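Local coordinates for protein ANGPTL4 C-terminal chain (Homo sapiens, PDB 6U1U) that inactivates lipoprotein lipase and so regulates triglyceride clearance from blood, and through its fibrinogen-like C-terminal domain, the part described here, binds palmitic acid, at residues W165-G168 / S173-N176; K192-K197 / Y204-T209. All blocks are in the same frame, centred on the assembly; numbering follows the deposited sequence.

Contact 1 of 2, residues W165-G168 / S173-N176. With PLM (palmitic acid), chain B.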
# COMPACT_ATOMS: atom_id res chain seq x y z
N TRP A 165 0.58 7.41 -3.27
CA TRP A 165 -0.56 6.48 -3.24
C TRP A 165 -1.06 6.22 -4.64
O TRP A 165 -0.74 6.93 -5.60
CB TRP A 165 -1.71 7.03 -2.37
CG TRP A 165 -2.75 6.02 -1.96
CD1 TRP A 165 -4.09 6.02 -2.27
CD2 TRP A 165 -2.54 4.89 -1.11
NE1 TRP A 165 -4.73 4.96 -1.66
CE2 TRP A 165 -3.80 4.24 -0.95
CE3 TRP A 165 -1.41 4.36 -0.47
CZ2 TRP A 165 -3.96 3.07 -0.20
CZ3 TRP A 165 -1.57 3.20 0.33
CH2 TRP A 165 -2.83 2.57 0.45
N TRP A 166 -1.91 5.18 -4.75
CA TRP A 166 -2.67 4.90 -5.97
C TRP A 166 -3.93 5.73 -5.90
O TRP A 166 -5.00 5.28 -5.50
CB TRP A 166 -2.99 3.41 -6.05
CG TRP A 166 -1.79 2.52 -6.21
CD1 TRP A 166 -1.10 2.26 -7.36
CD2 TRP A 166 -1.17 1.75 -5.18
NE1 TRP A 166 -0.07 1.37 -7.10
CE2 TRP A 166 -0.09 1.05 -5.77
CE3 TRP A 166 -1.39 1.62 -3.80
CZ2 TRP A 166 0.76 0.21 -5.03
CZ3 TRP A 166 -0.55 0.79 -3.07
CH2 TRP A 166 0.52 0.11 -3.68
N PHE A 167 -3.78 7.01 -6.25
CA PHE A 167 -4.89 7.96 -6.12
C PHE A 167 -5.86 7.77 -7.31
O PHE A 167 -5.83 8.49 -8.30
CB PHE A 167 -4.33 9.39 -6.06
CG PHE A 167 -3.53 9.73 -4.80
CD1 PHE A 167 -4.14 9.83 -3.55
CD2 PHE A 167 -2.18 10.03 -4.88
CE1 PHE A 167 -3.41 10.18 -2.45
CE2 PHE A 167 -1.43 10.38 -3.76
CZ PHE A 167 -2.05 10.46 -2.54
N GLY A 168 -6.72 6.75 -7.23
CA GLY A 168 -7.71 6.55 -8.29
C GLY A 168 -8.74 7.68 -8.36
O GLY A 168 -9.21 8.05 -9.44
N SER A 173 -8.93 6.73 -0.56
CA SER A 173 -8.04 6.27 0.50
C SER A 173 -6.68 6.89 0.31
O SER A 173 -6.35 7.38 -0.77
CB SER A 173 -7.87 4.76 0.50
OG SER A 173 -7.45 4.36 -0.81
N ASN A 174 -5.89 6.83 1.37
CA ASN A 174 -4.47 7.17 1.34
C ASN A 174 -3.88 6.67 2.63
O ASN A 174 -3.99 7.33 3.68
CB ASN A 174 -4.24 8.68 1.19
CG ASN A 174 -2.78 9.01 1.21
OD1 ASN A 174 -1.96 8.10 1.13
ND2 ASN A 174 -2.43 10.32 1.31
N LEU A 175 -3.29 5.47 2.63
CA LEU A 175 -2.73 4.99 3.88
C LEU A 175 -1.32 5.55 4.12
O LEU A 175 -0.71 5.25 5.16
CB LEU A 175 -2.72 3.46 3.90
CG LEU A 175 -4.13 2.86 3.71
CD1 LEU A 175 -4.05 1.35 3.85
CD2 LEU A 175 -5.10 3.45 4.72
N ASN A 176 -0.82 6.36 3.20
CA ASN A 176 0.51 6.94 3.29
C ASN A 176 0.44 8.45 3.57
O ASN A 176 1.41 9.17 3.33
CB ASN A 176 1.29 6.66 2.00
CG ASN A 176 1.72 5.21 1.88
OD1 ASN A 176 1.79 4.50 2.87
ND2 ASN A 176 2.00 4.75 0.63
C1 PLM B . -14.10 7.01 -4.51
O1 PLM B . -13.66 8.17 -4.29
O2 PLM B . -14.88 6.43 -3.75
C2 PLM B . -13.70 6.32 -5.81
C3 PLM B . -13.55 4.83 -5.84
C4 PLM B . -12.44 4.39 -6.78
C5 PLM B . -11.81 3.06 -6.48
C6 PLM B . -10.37 2.91 -6.94
C7 PLM B . -9.55 1.95 -6.11
C8 PLM B . -8.05 2.14 -6.14
C9 PLM B . -7.55 2.97 -5.01
CA PLM B . -6.39 2.43 -4.28
CB PLM B . -6.64 1.21 -3.48
CC PLM B . -5.38 0.52 -3.13
CD PLM B . -5.49 -0.48 -2.06
CE PLM B . -6.65 -1.37 -2.24
CF PLM B . -6.36 -2.72 -2.77
CG PLM B . -6.92 -2.93 -4.14

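Contact 2 of 2, residues K192-K197 / Y204-T209. With PLM (palmitic acid), chain B.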
# COMPACT_ATOMS: atom_id res chain seq x y z
N LYS A 192 -5.24 15.64 4.58
CA LYS A 192 -3.92 15.10 4.24
C LYS A 192 -3.56 13.89 5.08
O LYS A 192 -2.40 13.48 5.07
CB LYS A 192 -2.84 16.17 4.41
CG LYS A 192 -3.10 17.45 3.60
CD LYS A 192 -2.02 18.47 3.87
CE LYS A 192 -1.87 19.43 2.69
NZ LYS A 192 -0.74 19.07 1.78
N GLY A 193 -4.52 13.29 5.79
CA GLY A 193 -4.24 12.24 6.74
C GLY A 193 -4.27 10.83 6.16
O GLY A 193 -4.30 10.63 4.94
N ILE A 194 -4.31 9.86 7.07
CA ILE A 194 -4.31 8.43 6.78
C ILE A 194 -5.77 7.99 6.81
O ILE A 194 -6.36 7.89 7.89
CB ILE A 194 -3.50 7.66 7.82
CG1 ILE A 194 -2.06 8.16 7.81
CG2 ILE A 194 -3.51 6.15 7.58
CD1 ILE A 194 -1.26 7.56 8.94
N PHE A 195 -6.36 7.74 5.64
CA PHE A 195 -7.80 7.48 5.65
C PHE A 195 -8.15 6.34 4.72
O PHE A 195 -7.44 6.04 3.75
CB PHE A 195 -8.59 8.75 5.28
CG PHE A 195 -8.51 9.13 3.82
CD1 PHE A 195 -7.42 9.87 3.33
CD2 PHE A 195 -9.54 8.79 2.93
CE1 PHE A 195 -7.37 10.22 1.97
CE2 PHE A 195 -9.49 9.16 1.59
CZ PHE A 195 -8.42 9.87 1.12
N TRP A 196 -9.31 5.74 4.95
CA TRP A 196 -9.97 4.73 4.09
C TRP A 196 -11.45 5.10 4.17
O TRP A 196 -12.06 4.79 5.14
CB TRP A 196 -9.70 3.31 4.56
CG TRP A 196 -10.14 2.26 3.60
CD1 TRP A 196 -11.37 1.69 3.50
CD2 TRP A 196 -9.33 1.60 2.62
NE1 TRP A 196 -11.39 0.76 2.52
CE2 TRP A 196 -10.16 0.68 1.96
CE3 TRP A 196 -8.00 1.71 2.24
CZ2 TRP A 196 -9.69 -0.13 0.94
CZ3 TRP A 196 -7.53 0.91 1.24
CH2 TRP A 196 -8.37 0.02 0.59
N LYS A 197 -11.97 5.73 3.13
CA LYS A 197 -13.23 6.46 3.25
C LYS A 197 -14.37 5.54 3.66
O LYS A 197 -15.13 5.86 4.59
CB LYS A 197 -13.56 7.17 1.94
CG LYS A 197 -14.92 7.94 2.00
CD LYS A 197 -15.07 8.85 0.81
CE LYS A 197 -15.48 8.05 -0.42
NZ LYS A 197 -15.30 8.82 -1.70
N TYR A 204 -11.45 10.62 8.87
CA TYR A 204 -11.05 9.95 10.09
C TYR A 204 -9.57 9.58 9.99
O TYR A 204 -9.20 8.82 9.08
CB TYR A 204 -11.90 8.70 10.31
CG TYR A 204 -11.64 8.07 11.66
CD1 TYR A 204 -12.40 8.42 12.77
CD2 TYR A 204 -10.61 7.15 11.84
CE1 TYR A 204 -12.15 7.86 14.00
CE2 TYR A 204 -10.36 6.59 13.06
CZ TYR A 204 -11.12 6.95 14.15
OH TYR A 204 -10.85 6.37 15.37
N PRO A 205 -8.71 10.05 10.89
CA PRO A 205 -7.28 9.67 10.83
C PRO A 205 -7.05 8.33 11.51
O PRO A 205 -7.27 8.17 12.72
CB PRO A 205 -6.58 10.81 11.59
CG PRO A 205 -7.58 11.20 12.64
CD PRO A 205 -8.98 10.98 12.00
N LEU A 206 -6.58 7.35 10.75
CA LEU A 206 -6.43 6.01 11.30
C LEU A 206 -5.25 5.92 12.25
O LEU A 206 -4.27 6.67 12.15
CB LEU A 206 -6.27 4.99 10.17
CG LEU A 206 -7.54 4.89 9.32
CD1 LEU A 206 -7.27 4.21 7.99
CD2 LEU A 206 -8.63 4.11 10.10
N GLN A 207 -5.36 4.99 13.20
CA GLN A 207 -4.30 4.84 14.19
C GLN A 207 -3.16 3.96 13.69
O GLN A 207 -2.01 4.17 14.08
CB GLN A 207 -4.89 4.26 15.49
CG GLN A 207 -3.89 4.24 16.65
CD GLN A 207 -4.29 3.32 17.80
OE1 GLN A 207 -5.47 3.12 18.08
NE2 GLN A 207 -3.29 2.78 18.49
N ALA A 208 -3.47 2.96 12.86
CA ALA A 208 -2.44 2.02 12.41
C ALA A 208 -2.91 1.38 11.11
O ALA A 208 -4.11 1.26 10.86
CB ALA A 208 -2.12 0.94 13.46
N THR A 209 -1.94 1.04 10.25
CA THR A 209 -2.23 0.38 8.98
C THR A 209 -1.17 -0.68 8.74
O THR A 209 -0.02 -0.53 9.15
CB THR A 209 -2.23 1.37 7.78
OG1 THR A 209 -0.90 1.92 7.58
CG2 THR A 209 -3.18 2.55 8.01
C1 PLM B . -14.10 7.01 -4.51
O1 PLM B . -13.66 8.17 -4.29
O2 PLM B . -14.88 6.43 -3.75
C2 PLM B . -13.70 6.32 -5.81
C3 PLM B . -13.55 4.83 -5.84
C4 PLM B . -12.44 4.39 -6.78
C5 PLM B . -11.81 3.06 -6.48
C6 PLM B . -10.37 2.91 -6.94
C7 PLM B . -9.55 1.95 -6.11
C8 PLM B . -8.05 2.14 -6.14
C9 PLM B . -7.55 2.97 -5.01
CA PLM B . -6.39 2.43 -4.28
CB PLM B . -6.64 1.21 -3.48
CC PLM B . -5.38 0.52 -3.13
CD PLM B . -5.49 -0.48 -2.06
CE PLM B . -6.65 -1.37 -2.24
CF PLM B . -6.36 -2.72 -2.77
CG PLM B . -6.92 -2.93 -4.14
O HOH W 1 -10.50 6.90 7.53

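Contact 1 of 2, residues W165-G168 / S173-N176
Trp165 lays its indole against the backbone of Asn174 and Leu175, a worked example of one large ring filling the space between two nearby stretches of chain. With CG anti to the backbone N (chi1 -164°), the side chain is carried straight to the other segment. Its CB passes Asn174 OD1 and also sits over the centre of the Phe167 ring. The five-membered ring then receives Asn174 CA on its face, a CH-pi contact with the carbon 3.6 Å from the centroid. NE1 donates to Ser173 OG at 2.9 Å, a somewhat bent bond (149°) tilted slightly from the ring plane. On the six-membered ring, CE3 has Asn176 ND2 at its edge, the amide turned nearly perpendicular and bonded to the Gly164 carbonyl. At the far end, Trp165 CH2 meets Leu175 CG at 3.5 Å. Asn174 OD1 accepts from Asn176 N, closing an Asx turn, while Asn174 ND2 bonds Ser162 O. Next along the chain, Trp166 O touches CA of the palmitic acid. A leucine in place of Trp165 would probably leave Ser173 OG without its indole donor and open a gap beside Leu175. The indole thus serves both as apolar surface and as single N-H donor, while the amides around it pair with backbone groups.

Contact 2 of 2, residues K192-K197 / Y204-T209
Ile194 meets the 204-209 segment with both its carbonyl and its side chain. The carbonyl O accepts a hydrogen bond from Leu206 N at 2.9 Å, nearly straight at 164° and in the carbonyl plane, and Pro205 CA adds a CA-H...O contact to the same oxygen. Because CG2 is anti to the backbone N, this methyl meets Thr209 CG2 at 3.6 Å and, at an angle to it, Leu206 CB at 4.0 Å. The hydroxyl of Thr209 is engaged by Gln44. Phe195 follows, touching the Tyr204 carbonyl with CB alone; its ring leads off and makes a cation-pi contact with Arg202. At Trp196 the backbone N donates to a water, which in turn donates to Tyr204 O at 2.8 Å, a water bridge that supplements the direct Ile194-Leu206 bond. The Trp196 CB lies 4.3 Å from Leu206 CD1, while the ring extends in another direction and presents its edge to the lipid, CH2 to palmitic acid CE at 3.6 Å. Lys197, its chain bent at chi3, brings NZ to both carboxyl oxygens of the palmitic acid, 3.1 Å from O1 and 3.2 Å from O2, and NZ also bonds Ser171 O. The arrangement belongs to the fibrinogen C-terminal fold, where a short strand is packed beside the entry to strand 208-215, and here Trp196 at the end of that short strand and Lys197 just after it form part of the fatty-acid site.

Overall arrangement
Contacts 1 and 2 follow one another along the chain, with 165-176 closing before 192-209 opens, and their centres lie 10 Å apart within the one fibrinogen C-terminal domain. A small two-stranded antiparallel sheet joins them: strand 173-174 of contact 1 pairs with strand 195-196 of contact 2, with Asn174 N 3.0 Å from Phe195 O in a probable hydrogen bond. Trp165 and Leu175 of contact 1 pack on strand 208-215 of the larger sheet, whose first residues belong to contact 2. Both reach the same palmitic acid: contact 1 beside the middle of its chain, contact 2 at its carboxyl group and toward its tail. Thr169, between the segments of contact 1, also bonds the lipid, which is consistent with residues of both contacts forming one fatty-acid site.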